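Local coordinates for cell division control protein Cdc48 (Mycobacterium smegmatis, PDB 5E7P), which probably binds and hydrolyses ATP as a member of the AAA family with two AAA ATPase domains in one chain, captured here with ADP bound, at residues Gly265-Gly270 against Arg376-Glu381; Pro295-Leu300 against Leu306-Ser311; Leu323-Val328 against Ala350-Ala355; Ala330-Gly335 against Pro343-Ile348; Ser553-Lys558 against Glu564-Glu569. All blocks are in the same frame, centred on the assembly; numbering follows the deposited sequence.

Contact 1 of 5, residues Gly265-Gly270 against Arg376-Glu381; sequences GVLVSG and RLRAPE
A charged residue packs against the core by its stem: Arg378 lays its methylenes on the buried Leu267 of strand 265-269 and carries its guanidinium beyond the contact. CG of Arg378 is 3.8 Å from Leu267 CD2, and CD of Arg378 follows at 4.0 Å, so one methyl meets two successive carbons of the arginine as the side chains cross obliquely. Leu377 approaches the same leucine differently, at about a right angle. Its CD2 reaches both branches, with Leu377 CD2 4.0 Å from Leu267 CD2 and 4.2 Å from Leu267 CD1. With its CG anti to the backbone N (chi1 176°), Leu377 swings inward although its CB leaves the chain obliquely. The 376-381 segment is a loop with Arg378 at the centre of an inverse gamma turn, closed by a weak bond of 2.9 Å from Ala379 N to Leu377 O. This tight bend sets Leu377 and Arg378, neighbours in sequence, both against Leu267. Strand 265-269 runs directly into the P-loop that opens at Gly270, whose carbonyl O accepts from Lys276 NZ, a residue that binds ADP; Leu267 itself stays back, its side chain about 11 Å from the nucleotide. The Arg378 chain bends at chi3, and its tip pairs with Glu569 of the second AAA domain while NH2 is also bonded to Val373 O. Apolar stem and ionic end thus divide the work of one side chain: the methylenes shield the strand leucine, and the charge probably helps tie the first AAA domain to the second.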
# COMPACT_ATOMS: atom_id res chain seq x y z
N GLY A 265 -25.46 2.96 3.40
CA GLY A 265 -24.47 2.07 2.83
C GLY A 265 -23.15 2.79 2.74
O GLY A 265 -23.06 3.88 2.17
N VAL A 266 -22.11 2.20 3.32
CA VAL A 266 -20.81 2.87 3.40
C VAL A 266 -19.67 2.01 2.88
O VAL A 266 -19.53 0.85 3.27
CB VAL A 266 -20.48 3.28 4.86
CG1 VAL A 266 -19.19 4.08 4.91
CG2 VAL A 266 -21.62 4.08 5.47
N LEU A 267 -18.86 2.59 1.99
CA LEU A 267 -17.62 1.94 1.55
C LEU A 267 -16.41 2.61 2.19
O LEU A 267 -16.11 3.77 1.92
CB LEU A 267 -17.50 1.98 0.03
CG LEU A 267 -16.24 1.30 -0.54
CD1 LEU A 267 -16.18 -0.18 -0.16
CD2 LEU A 267 -16.14 1.48 -2.05
N VAL A 268 -15.72 1.87 3.05
CA VAL A 268 -14.54 2.38 3.73
C VAL A 268 -13.27 1.94 3.01
O VAL A 268 -13.08 0.75 2.75
CB VAL A 268 -14.48 1.90 5.19
CG1 VAL A 268 -13.21 2.39 5.86
CG2 VAL A 268 -15.71 2.37 5.96
N SER A 269 -12.41 2.90 2.69
CA SER A 269 -11.16 2.61 1.99
C SER A 269 -9.94 3.22 2.68
O SER A 269 -10.06 3.89 3.70
CB SER A 269 -11.24 3.06 0.53
OG SER A 269 -11.58 4.43 0.43
N GLY A 270 -8.77 2.97 2.11
CA GLY A 270 -7.52 3.38 2.72
C GLY A 270 -6.49 2.27 2.63
O GLY A 270 -6.83 1.14 2.30
N ARG A 376 -21.20 -0.88 -9.43
CA ARG A 376 -22.60 -0.88 -9.03
C ARG A 376 -22.78 -0.91 -7.51
O ARG A 376 -23.89 -0.74 -7.01
CB ARG A 376 -23.34 -2.05 -9.68
CG ARG A 376 -23.34 -1.99 -11.20
CD ARG A 376 -23.83 -3.29 -11.82
NE ARG A 376 -22.91 -4.39 -11.56
CZ ARG A 376 -23.14 -5.66 -11.92
NH1 ARG A 376 -24.27 -5.98 -12.55
NH2 ARG A 376 -22.25 -6.59 -11.63
N LEU A 377 -21.68 -1.12 -6.78
CA LEU A 377 -21.71 -1.06 -5.32
C LEU A 377 -21.59 0.38 -4.86
O LEU A 377 -22.20 0.79 -3.87
CB LEU A 377 -20.59 -1.91 -4.71
CG LEU A 377 -20.44 -1.86 -3.18
CD1 LEU A 377 -20.16 -3.25 -2.61
CD2 LEU A 377 -19.33 -0.90 -2.77
N ARG A 378 -20.80 1.16 -5.59
CA ARG A 378 -20.63 2.57 -5.31
C ARG A 378 -21.76 3.35 -5.99
O ARG A 378 -21.53 4.15 -6.90
CB ARG A 378 -19.26 3.03 -5.80
CG ARG A 378 -18.12 2.17 -5.27
CD ARG A 378 -16.78 2.55 -5.89
NE ARG A 378 -16.46 1.77 -7.08
CZ ARG A 378 -15.90 2.26 -8.18
NH1 ARG A 378 -15.61 3.55 -8.26
NH2 ARG A 378 -15.64 1.47 -9.20
N ALA A 379 -22.98 3.08 -5.53
CA ALA A 379 -24.18 3.65 -6.12
C ALA A 379 -25.16 3.96 -4.99
O ALA A 379 -25.08 3.35 -3.92
CB ALA A 379 -24.79 2.67 -7.11
N PRO A 380 -26.08 4.92 -5.22
CA PRO A 380 -27.05 5.32 -4.19
C PRO A 380 -27.85 4.16 -3.60
O PRO A 380 -28.28 4.26 -2.45
CB PRO A 380 -27.99 6.26 -4.96
CG PRO A 380 -27.13 6.84 -6.02
CD PRO A 380 -26.18 5.75 -6.43
N GLU A 381 -28.05 3.09 -4.36
CA GLU A 381 -28.89 1.98 -3.92
C GLU A 381 -28.18 1.04 -2.95
O GLU A 381 -28.83 0.37 -2.15
CB GLU A 381 -29.43 1.19 -5.12
CG GLU A 381 -30.29 2.00 -6.08
CD GLU A 381 -29.48 2.81 -7.07
OE1 GLU A 381 -28.37 2.35 -7.44
OE2 GLU A 381 -29.94 3.90 -7.48

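Contact 2 of 5, residues Pro295-Leu300 against Leu306-Ser311; sequences PEVGAL and LRSVTS
Val297 and Ser308 face each other where helix 294-299 passes helix 302-319, their CA atoms 7.2 Å apart. Here the packing is fullest, for Val297 meets both Ser308 and Val309. Val297 CG1 lies 4.1 Å from Ser308 CB, and the other branch, Val297 CG2, stands 4.2 Å from Ser308 OG, so each valine methyl faces a different atom of the serine. The branch anti to the backbone N (chi1 -177°) is the one that also reaches along the second helix, where Val297 CG1 comes within 4.3 Å of Val309 CG2. Val297 also packs on Leu331, and Val309 on Ile348 of helix 344-356. Ser308 offers mainly its carbon to the contact; its buried hydroxyl is satisfied by a hydrogen bond to Gly213 O. The two helices, joined by a short turn, form the helical part of a beta-alpha-beta crossover from strand 289-293 to its parallel neighbour 321-326 in the AAA domain sheet. Toward the turn the fit is sparser. Leu300, just past the end of the first helix, touches with a single methyl, its CD1 lying 4.2 Å from Ser308 CB, and remains partly exposed. Arg307 stands on this looser side as well: its guanidinium end leans toward Leu300 without touching it, and its NH1 makes a salt bridge with Glu304 in its own helix. Another partly exposed side chain, Thr310, turns its hydroxyl back on the backbone, OG1 bonding Leu306 O at 2.6 Å. That oxygen also accepts from Thr310 N at 3.0 Å, the two donors arriving from opposite faces of the carbonyl plane.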
# COMPACT_ATOMS: atom_id res chain seq x y z
N PRO A 295 -12.81 -12.18 1.00
CA PRO A 295 -11.95 -13.14 0.31
C PRO A 295 -12.41 -14.59 0.44
O PRO A 295 -12.38 -15.32 -0.55
CB PRO A 295 -10.60 -12.95 1.00
CG PRO A 295 -10.63 -11.56 1.50
CD PRO A 295 -12.04 -11.32 1.93
N GLU A 296 -12.82 -15.01 1.63
CA GLU A 296 -13.29 -16.38 1.84
C GLU A 296 -14.53 -16.69 1.01
O GLU A 296 -14.64 -17.76 0.41
CB GLU A 296 -13.56 -16.66 3.31
CG GLU A 296 -12.32 -16.99 4.13
CD GLU A 296 -12.66 -17.45 5.54
OE1 GLU A 296 -13.83 -17.82 5.78
OE2 GLU A 296 -11.75 -17.42 6.40
N VAL A 297 -15.46 -15.74 0.97
CA VAL A 297 -16.68 -15.90 0.18
C VAL A 297 -16.38 -15.84 -1.31
O VAL A 297 -16.88 -16.64 -2.09
CB VAL A 297 -17.74 -14.85 0.54
CG1 VAL A 297 -19.02 -15.09 -0.24
CG2 VAL A 297 -18.01 -14.86 2.03
N GLY A 298 -15.54 -14.88 -1.70
CA GLY A 298 -15.14 -14.73 -3.09
C GLY A 298 -14.46 -15.95 -3.68
O GLY A 298 -14.48 -16.15 -4.90
N ALA A 299 -13.86 -16.77 -2.82
CA ALA A 299 -13.15 -17.97 -3.26
C ALA A 299 -14.08 -19.16 -3.46
O ALA A 299 -13.72 -20.13 -4.12
CB ALA A 299 -12.06 -18.32 -2.26
N LEU A 300 -15.27 -19.08 -2.88
CA LEU A 300 -16.26 -20.16 -2.99
C LEU A 300 -16.69 -20.35 -4.44
O LEU A 300 -16.59 -19.43 -5.26
CB LEU A 300 -17.49 -19.85 -2.13
CG LEU A 300 -17.31 -19.85 -0.62
CD1 LEU A 300 -18.61 -19.47 0.06
CD2 LEU A 300 -16.83 -21.21 -0.14
N LEU A 306 -23.19 -17.21 -3.96
CA LEU A 306 -24.47 -16.50 -3.93
C LEU A 306 -25.30 -16.88 -2.71
O LEU A 306 -25.93 -16.02 -2.09
CB LEU A 306 -25.26 -16.78 -5.21
CG LEU A 306 -26.63 -16.12 -5.31
CD1 LEU A 306 -26.50 -14.60 -5.22
CD2 LEU A 306 -27.33 -16.53 -6.60
N ARG A 307 -25.28 -18.17 -2.37
CA ARG A 307 -26.04 -18.66 -1.22
C ARG A 307 -25.52 -18.07 0.08
O ARG A 307 -26.30 -17.76 0.99
CB ARG A 307 -25.98 -20.19 -1.15
CG ARG A 307 -26.72 -20.78 0.04
CD ARG A 307 -26.00 -22.00 0.59
NE ARG A 307 -24.56 -21.79 0.67
CZ ARG A 307 -23.95 -21.13 1.66
NH1 ARG A 307 -22.63 -20.99 1.65
NH2 ARG A 307 -24.66 -20.62 2.66
N SER A 308 -24.21 -17.92 0.17
CA SER A 308 -23.58 -17.37 1.37
C SER A 308 -24.01 -15.92 1.61
O SER A 308 -24.33 -15.54 2.74
CB SER A 308 -22.05 -17.47 1.26
OG SER A 308 -21.44 -17.18 2.50
N VAL A 309 -24.00 -15.12 0.55
CA VAL A 309 -24.44 -13.73 0.61
C VAL A 309 -25.93 -13.65 0.94
O VAL A 309 -26.36 -12.81 1.73
CB VAL A 309 -24.17 -13.00 -0.73
CG1 VAL A 309 -24.81 -11.62 -0.74
CG2 VAL A 309 -22.68 -12.90 -0.99
N THR A 310 -26.70 -14.55 0.35
CA THR A 310 -28.15 -14.62 0.56
C THR A 310 -28.47 -14.97 2.01
O THR A 310 -29.39 -14.40 2.61
CB THR A 310 -28.79 -15.66 -0.37
OG1 THR A 310 -28.46 -15.34 -1.73
CG2 THR A 310 -30.31 -15.71 -0.20
N SER A 311 -27.71 -15.90 2.57
CA SER A 311 -27.90 -16.33 3.95
C SER A 311 -27.55 -15.20 4.92
O SER A 311 -28.20 -15.02 5.94
CB SER A 311 -27.04 -17.56 4.24
OG SER A 311 -27.08 -17.91 5.61

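Contact 3 of 5, residues Leu323-Val328 against Ala350-Ala355; sequences LFIADV and AELRKA
Leu323 and Ile325, two residues apart on strand 321-326, point to the same face of the sheet and meet Leu352 of helix 344-356. Strand and helix are the first two elements of a beta-alpha-beta crossover that returns to strand 361-366, and strand 321-326 probably corresponds to the Walker B strand of AAA ATPases. The axes of the two short segments come within 11.1 Å of each other at 141°, nearer antiparallel than crossed, the usual way in which the helix of such a crossover lies over its sheet. The three main side chains are turned against each other in distinct ways. Leu323 and Leu352 cross at about a right angle, methyl to methyl, with Leu323 CD2 3.8 Å from Leu352 CD2. Ile325 comes in at a slant with the end of its longer branch, placing its CD1 4.1 Å from the same Leu352 CD2. That one methyl therefore touches both strand residues. It gets there because Leu352 leaves the helix with CG beside the backbone N (chi1 -64°), which carries the branched end toward the sheet from a CB that sets off across it. Every residue that touches is buried; Phe363 of the adjacent strand packs against both Leu323 and Leu352, and helix 302-319 adds Ala312 against Leu323 and Val313 against Ala355. One turn beyond Leu352, Ala355 is short and points directly at the strand, its CB lying 4.4 Å from Leu323 CD2.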
# COMPACT_ATOMS: atom_id res chain seq x y z
N LEU A 323 -24.75 -5.23 8.37
CA LEU A 323 -24.13 -6.22 7.49
C LEU A 323 -22.76 -5.71 7.09
O LEU A 323 -22.64 -4.66 6.46
CB LEU A 323 -24.98 -6.48 6.24
CG LEU A 323 -24.44 -7.54 5.27
CD1 LEU A 323 -24.48 -8.94 5.89
CD2 LEU A 323 -25.20 -7.52 3.95
N PHE A 324 -21.72 -6.44 7.48
CA PHE A 324 -20.35 -6.00 7.22
C PHE A 324 -19.58 -7.01 6.37
O PHE A 324 -19.44 -8.18 6.73
CB PHE A 324 -19.61 -5.72 8.53
CG PHE A 324 -18.13 -5.49 8.37
CD1 PHE A 324 -17.64 -4.65 7.39
CD2 PHE A 324 -17.23 -6.11 9.22
CE1 PHE A 324 -16.28 -4.44 7.24
CE2 PHE A 324 -15.87 -5.91 9.09
CZ PHE A 324 -15.39 -5.07 8.10
N ILE A 325 -19.07 -6.54 5.23
CA ILE A 325 -18.21 -7.36 4.38
C ILE A 325 -16.81 -6.77 4.32
O ILE A 325 -16.58 -5.74 3.69
CB ILE A 325 -18.78 -7.52 2.95
CG1 ILE A 325 -20.17 -8.17 3.00
CG2 ILE A 325 -17.85 -8.36 2.10
CD1 ILE A 325 -20.82 -8.32 1.65
N ALA A 326 -15.87 -7.43 4.98
CA ALA A 326 -14.48 -7.00 4.98
C ALA A 326 -13.83 -7.33 3.65
O ALA A 326 -13.89 -8.47 3.18
CB ALA A 326 -13.72 -7.65 6.13
N ASP A 327 -13.21 -6.32 3.04
CA ASP A 327 -12.50 -6.48 1.77
C ASP A 327 -13.41 -7.04 0.67
O ASP A 327 -13.21 -8.15 0.16
CB ASP A 327 -11.24 -7.34 1.96
CG ASP A 327 -10.32 -6.77 3.02
OD1 ASP A 327 -9.60 -5.78 2.74
OD2 ASP A 327 -10.31 -7.31 4.15
N VAL A 328 -14.41 -6.24 0.32
CA VAL A 328 -15.45 -6.63 -0.62
C VAL A 328 -14.94 -6.66 -2.06
O VAL A 328 -15.61 -7.18 -2.96
CB VAL A 328 -16.68 -5.68 -0.49
CG1 VAL A 328 -16.35 -4.31 -1.07
CG2 VAL A 328 -17.92 -6.28 -1.15
N ALA A 350 -28.08 -7.59 -5.87
CA ALA A 350 -29.52 -7.54 -5.63
C ALA A 350 -29.84 -7.88 -4.18
O ALA A 350 -30.77 -7.32 -3.60
CB ALA A 350 -30.25 -8.48 -6.57
N GLU A 351 -29.08 -8.81 -3.61
CA GLU A 351 -29.24 -9.18 -2.20
C GLU A 351 -28.82 -8.04 -1.27
O GLU A 351 -29.52 -7.72 -0.32
CB GLU A 351 -28.45 -10.45 -1.87
CG GLU A 351 -29.12 -11.72 -2.35
CD GLU A 351 -30.49 -11.94 -1.73
OE1 GLU A 351 -30.61 -11.85 -0.48
OE2 GLU A 351 -31.46 -12.19 -2.48
N LEU A 352 -27.66 -7.43 -1.56
CA LEU A 352 -27.18 -6.29 -0.79
C LEU A 352 -28.17 -5.13 -0.86
O LEU A 352 -28.48 -4.50 0.14
CB LEU A 352 -25.82 -5.81 -1.31
CG LEU A 352 -24.61 -6.76 -1.21
CD1 LEU A 352 -23.34 -6.03 -1.65
CD2 LEU A 352 -24.47 -7.31 0.20
N ARG A 353 -28.66 -4.86 -2.07
CA ARG A 353 -29.63 -3.79 -2.30
C ARG A 353 -30.90 -4.03 -1.47
O ARG A 353 -31.49 -3.09 -0.92
CB ARG A 353 -29.96 -3.70 -3.79
CG ARG A 353 -30.69 -2.44 -4.20
CD ARG A 353 -30.84 -2.34 -5.71
NE ARG A 353 -29.55 -2.38 -6.39
CZ ARG A 353 -29.15 -3.36 -7.19
NH1 ARG A 353 -29.94 -4.40 -7.41
NH2 ARG A 353 -27.95 -3.30 -7.77
N LYS A 354 -31.31 -5.29 -1.39
CA LYS A 354 -32.44 -5.69 -0.56
C LYS A 354 -32.17 -5.41 0.91
O LYS A 354 -33.06 -5.00 1.66
CB LYS A 354 -32.74 -7.18 -0.78
CG LYS A 354 -33.62 -7.81 0.29
CD LYS A 354 -33.73 -9.31 0.08
CE LYS A 354 -34.36 -10.00 1.28
NZ LYS A 354 -35.74 -9.52 1.56
N ALA A 355 -30.92 -5.62 1.33
CA ALA A 355 -30.52 -5.38 2.71
C ALA A 355 -30.55 -3.89 3.05
O ALA A 355 -31.06 -3.49 4.09
CB ALA A 355 -29.15 -5.97 2.98

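Contact 4 of 5, residues Ala330-Gly335 against Pro343-Ile348; sequences ALLPAG and PVATLI
Leu331 and Leu332, consecutive in the loop after strand 321-326, hold the start of helix 344-356 by apolar contacts alone. Leu332 supplies two of them from a single methyl: its CD2 is 3.9 Å from Ala345 CB and 4.1 Å from Ile348 CG2, nestling between two helix residues one turn apart. Leu332 and Ile348 run alongside one another, pointing opposite ways, so they do not meet end on. Leu331 instead approaches the outer end of the isoleucine, with Leu331 CD1 4.0 Å from Ile348 CD1 and the two chains at a slant. Ile348 is thus shared, its short branch going to Leu332 and its long one to Leu331. The torsions make this possible: CG1 of Ile348 lies beside the backbone N (chi1 -64°), leaving CG2 anti to that nitrogen on the other flank. All four residues are buried.

Polar bonds hold each segment rather than joining the two. Within the helical turn Ile348 N donates to Val344 O at 2.9 Å, and Thr346 N to Pro343 O at 3.2 Å. On the loop side, backbone bonds link Leu332 with Asp374 and Ala334 with Asn372, fastening the 330-335 segment to the loop that follows strand 361-366. Thr346, exposed on the far side of the helix, has its hydroxyl bonded to Arg376 NH1.

Here the loop leaving strand 321-326 packs against the first turns of helix 344-356, within the beta-alpha-beta crossover of a P-loop NTPase core.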
# COMPACT_ATOMS: atom_id res chain seq x y z
N ALA A 330 -12.63 -8.46 -3.18
CA ALA A 330 -12.40 -9.86 -3.52
C ALA A 330 -13.71 -10.56 -3.87
O ALA A 330 -13.73 -11.51 -4.65
CB ALA A 330 -11.71 -10.57 -2.37
N LEU A 331 -14.81 -10.07 -3.29
CA LEU A 331 -16.14 -10.61 -3.56
C LEU A 331 -16.80 -9.94 -4.75
O LEU A 331 -17.48 -10.59 -5.54
CB LEU A 331 -17.02 -10.48 -2.31
CG LEU A 331 -18.51 -10.79 -2.45
CD1 LEU A 331 -18.75 -12.24 -2.82
CD2 LEU A 331 -19.25 -10.44 -1.16
N LEU A 332 -16.61 -8.63 -4.88
CA LEU A 332 -17.18 -7.88 -6.00
C LEU A 332 -16.12 -7.08 -6.76
O LEU A 332 -16.09 -5.86 -6.67
CB LEU A 332 -18.29 -6.95 -5.53
CG LEU A 332 -19.59 -7.59 -5.03
CD1 LEU A 332 -20.53 -6.54 -4.47
CD2 LEU A 332 -20.27 -8.35 -6.16
N PRO A 333 -15.26 -7.78 -7.52
CA PRO A 333 -14.16 -7.13 -8.25
C PRO A 333 -14.70 -6.20 -9.34
O PRO A 333 -15.73 -6.49 -9.93
CB PRO A 333 -13.41 -8.30 -8.90
CG PRO A 333 -13.95 -9.55 -8.23
CD PRO A 333 -15.35 -9.21 -7.83
N ALA A 334 -13.99 -5.11 -9.60
CA ALA A 334 -14.45 -4.12 -10.57
C ALA A 334 -14.44 -4.63 -12.00
O ALA A 334 -15.34 -4.31 -12.78
CB ALA A 334 -13.63 -2.85 -10.45
N GLY A 335 -13.42 -5.40 -12.36
CA GLY A 335 -13.32 -5.95 -13.70
C GLY A 335 -12.65 -5.01 -14.69
O GLY A 335 -12.79 -3.79 -14.59
N PRO A 343 -21.64 -12.85 -13.95
CA PRO A 343 -23.10 -12.71 -13.87
C PRO A 343 -23.62 -12.82 -12.44
O PRO A 343 -24.65 -12.22 -12.12
CB PRO A 343 -23.60 -13.90 -14.69
CG PRO A 343 -22.51 -14.17 -15.67
CD PRO A 343 -21.23 -13.88 -14.93
N VAL A 344 -22.92 -13.58 -11.60
CA VAL A 344 -23.33 -13.77 -10.21
C VAL A 344 -23.30 -12.45 -9.42
O VAL A 344 -24.03 -12.30 -8.45
CB VAL A 344 -22.43 -14.81 -9.51
CG1 VAL A 344 -21.02 -14.27 -9.31
CG2 VAL A 344 -23.04 -15.24 -8.18
N ALA A 345 -22.49 -11.51 -9.87
CA ALA A 345 -22.36 -10.23 -9.18
C ALA A 345 -23.67 -9.46 -9.20
O ALA A 345 -24.00 -8.76 -8.24
CB ALA A 345 -21.24 -9.39 -9.80
N THR A 346 -24.42 -9.61 -10.28
CA THR A 346 -25.73 -8.97 -10.40
C THR A 346 -26.69 -9.45 -9.31
O THR A 346 -27.39 -8.65 -8.70
CB THR A 346 -26.35 -9.19 -11.79
OG1 THR A 346 -25.61 -8.45 -12.76
CG2 THR A 346 -27.80 -8.71 -11.80
N LEU A 347 -26.69 -10.76 -9.07
CA LEU A 347 -27.55 -11.34 -8.05
C LEU A 347 -27.06 -11.02 -6.64
O LEU A 347 -27.86 -10.81 -5.72
CB LEU A 347 -27.68 -12.85 -8.24
CG LEU A 347 -28.42 -13.28 -9.51
CD1 LEU A 347 -28.55 -14.79 -9.58
CD2 LEU A 347 -29.79 -12.63 -9.58
N ILE A 348 -25.74 -11.00 -6.47
CA ILE A 348 -25.16 -10.64 -5.18
C ILE A 348 -25.51 -9.20 -4.82
O ILE A 348 -25.88 -8.91 -3.68
CB ILE A 348 -23.63 -10.83 -5.18
CG1 ILE A 348 -23.28 -12.31 -5.36
CG2 ILE A 348 -23.03 -10.32 -3.88
CD1 ILE A 348 -21.80 -12.59 -5.39

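Contact 5 of 5, residues Ser553-Lys558 against Glu564-Glu569; sequences SELMDK and EKAVRE
Glu564 OE2, two residues before the Ala566 that meets Leu555, is gripped by Arg568 NE and by the hydroxyl of Ser609. The bond from Arg568 NE is 3.2 Å long and bent, 136° at the hydrogen. It reaches OE2 on the syn side, 28° out of the carboxylate plane, and forms part of a salt bridge across one turn of helix 563-576. Ser609 belongs to helix 602-617, so the same oxygen also links two helices. The contact with helix 552-558 is wholly apolar. Leu555 points straight at the other helix and brings CD1 to within 3.8 Å of Ala566 CB, with its CG 4.1 Å from that same carbon. The second branch gives a looser touch, Leu555 CD2 lying 4.4 Å from Val567 CG2. With CG anti to the backbone N (chi1 178°), Leu555 points its two methyls at neighbouring residues. Residues 554-558 widen into a pi-type turn as the chain heads for Trp559, a position consistent with pore loop 1 of related AAA ATPases. Leu555 O accepts a hydrogen bond from Ser563 OG, at the start of helix 563-576, which adds a polar link between the two helices. Large leucine thus packs on small alanine, while ionic groups lie outside the apolar join: Glu564 with Arg568, and Glu569 with Arg378 of the first AAA domain.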
# COMPACT_ATOMS: atom_id res chain seq x y z
N SER A 553 -6.13 8.88 -17.46
CA SER A 553 -6.40 7.86 -18.48
C SER A 553 -7.29 6.74 -17.95
O SER A 553 -8.28 6.37 -18.59
CB SER A 553 -5.09 7.28 -19.00
OG SER A 553 -4.30 8.27 -19.64
N GLU A 554 -6.92 6.19 -16.80
CA GLU A 554 -7.59 5.01 -16.25
C GLU A 554 -9.05 5.27 -15.89
O GLU A 554 -9.91 4.44 -16.17
CB GLU A 554 -6.83 4.49 -15.03
CG GLU A 554 -5.36 4.23 -15.29
CD GLU A 554 -4.70 3.44 -14.18
OE1 GLU A 554 -5.42 3.00 -13.26
OE2 GLU A 554 -3.46 3.25 -14.24
N LEU A 555 -9.32 6.41 -15.27
CA LEU A 555 -10.68 6.77 -14.90
C LEU A 555 -11.57 6.92 -16.14
O LEU A 555 -12.75 6.57 -16.12
CB LEU A 555 -10.68 8.06 -14.06
CG LEU A 555 -12.03 8.62 -13.61
CD1 LEU A 555 -11.94 9.12 -12.18
CD2 LEU A 555 -12.49 9.75 -14.52
N MET A 556 -10.99 7.43 -17.21
CA MET A 556 -11.74 7.70 -18.44
C MET A 556 -11.89 6.47 -19.32
O MET A 556 -12.97 6.19 -19.83
CB MET A 556 -11.08 8.84 -19.22
CG MET A 556 -11.14 10.20 -18.53
SD MET A 556 -12.78 10.96 -18.59
CE MET A 556 -12.86 11.42 -20.32
N ASP A 557 -10.80 5.73 -19.50
CA ASP A 557 -10.76 4.67 -20.50
C ASP A 557 -10.87 3.25 -19.94
O ASP A 557 -11.50 2.39 -20.55
CB ASP A 557 -9.50 4.80 -21.36
CG ASP A 557 -9.35 6.18 -21.98
OD1 ASP A 557 -10.38 6.81 -22.28
OD2 ASP A 557 -8.19 6.62 -22.15
N LYS A 558 -10.24 3.01 -18.80
CA LYS A 558 -10.12 1.65 -18.27
C LYS A 558 -11.26 1.23 -17.33
O LYS A 558 -11.67 0.07 -17.32
CB LYS A 558 -8.77 1.46 -17.58
CG LYS A 558 -7.57 1.53 -18.51
CD LYS A 558 -6.27 1.32 -17.75
CE LYS A 558 -5.07 1.34 -18.69
NZ LYS A 558 -3.79 1.15 -17.95
N GLU A 564 -18.22 10.28 -15.14
CA GLU A 564 -18.75 11.49 -14.52
C GLU A 564 -19.08 11.24 -13.05
O GLU A 564 -18.83 12.09 -12.19
CB GLU A 564 -19.98 11.98 -15.28
CG GLU A 564 -20.49 13.35 -14.84
CD GLU A 564 -21.45 13.27 -13.67
OE1 GLU A 564 -22.03 12.19 -13.44
OE2 GLU A 564 -21.62 14.30 -12.97
N LYS A 565 -19.63 10.06 -12.76
CA LYS A 565 -19.96 9.69 -11.39
C LYS A 565 -18.71 9.33 -10.59
O LYS A 565 -18.69 9.46 -9.36
CB LYS A 565 -20.97 8.55 -11.36
CG LYS A 565 -22.36 8.95 -11.82
CD LYS A 565 -23.29 7.75 -11.93
CE LYS A 565 -24.66 8.15 -12.46
NZ LYS A 565 -25.55 6.97 -12.63
N ALA A 566 -17.68 8.88 -11.28
CA ALA A 566 -16.41 8.56 -10.62
C ALA A 566 -15.77 9.84 -10.09
O ALA A 566 -15.11 9.83 -9.05
CB ALA A 566 -15.47 7.86 -11.59
N VAL A 567 -15.98 10.94 -10.81
CA VAL A 567 -15.46 12.24 -10.39
C VAL A 567 -16.15 12.70 -9.12
O VAL A 567 -15.48 13.02 -8.13
CB VAL A 567 -15.65 13.31 -11.49
CG1 VAL A 567 -15.38 14.70 -10.93
CG2 VAL A 567 -14.75 13.01 -12.68
N ARG A 568 -17.47 12.75 -9.14
CA ARG A 568 -18.26 13.17 -7.99
C ARG A 568 -18.00 12.25 -6.79
O ARG A 568 -17.95 12.71 -5.65
CB ARG A 568 -19.75 13.20 -8.32
CG ARG A 568 -20.13 14.27 -9.34
CD ARG A 568 -21.64 14.46 -9.44
NE ARG A 568 -22.31 13.29 -10.01
CZ ARG A 568 -23.14 12.51 -9.34
NH1 ARG A 568 -23.42 12.76 -8.07
NH2 ARG A 568 -23.70 11.47 -9.94
N GLU A 569 -17.83 10.96 -7.06
CA GLU A 569 -17.51 9.99 -6.02
C GLU A 569 -16.18 10.33 -5.35
O GLU A 569 -16.10 10.41 -4.12
CB GLU A 569 -17.44 8.59 -6.62
CG GLU A 569 -16.92 7.54 -5.67
CD GLU A 569 -16.73 6.19 -6.35
OE1 GLU A 569 -17.50 5.88 -7.29
OE2 GLU A 569 -15.82 5.44 -5.95

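Contacts 1 to 4 lie in the first AAA domain and contact 5 in the second. Contacts 2, 3 and 4 form a continuous apolar layer beside the sheet: contacts 3 and 4 share helix 344-356, and contact 2 abuts both. Contact 4 is nested within the loop closed by contact 3, and contact 3 within that closed by contact 1. Contacts 3, 4 and 5 have only buried touching residues; contacts 1 and 2 each include one partly exposed residue. Contacts 2 and 5 are similar helix pairs, one in each domain, about 29 Å apart between centres. Contacts 2 to 5 are apolar between their segments, whereas contact 1 adds Arg378, whose salt bridge to Glu569 reaches contact 5.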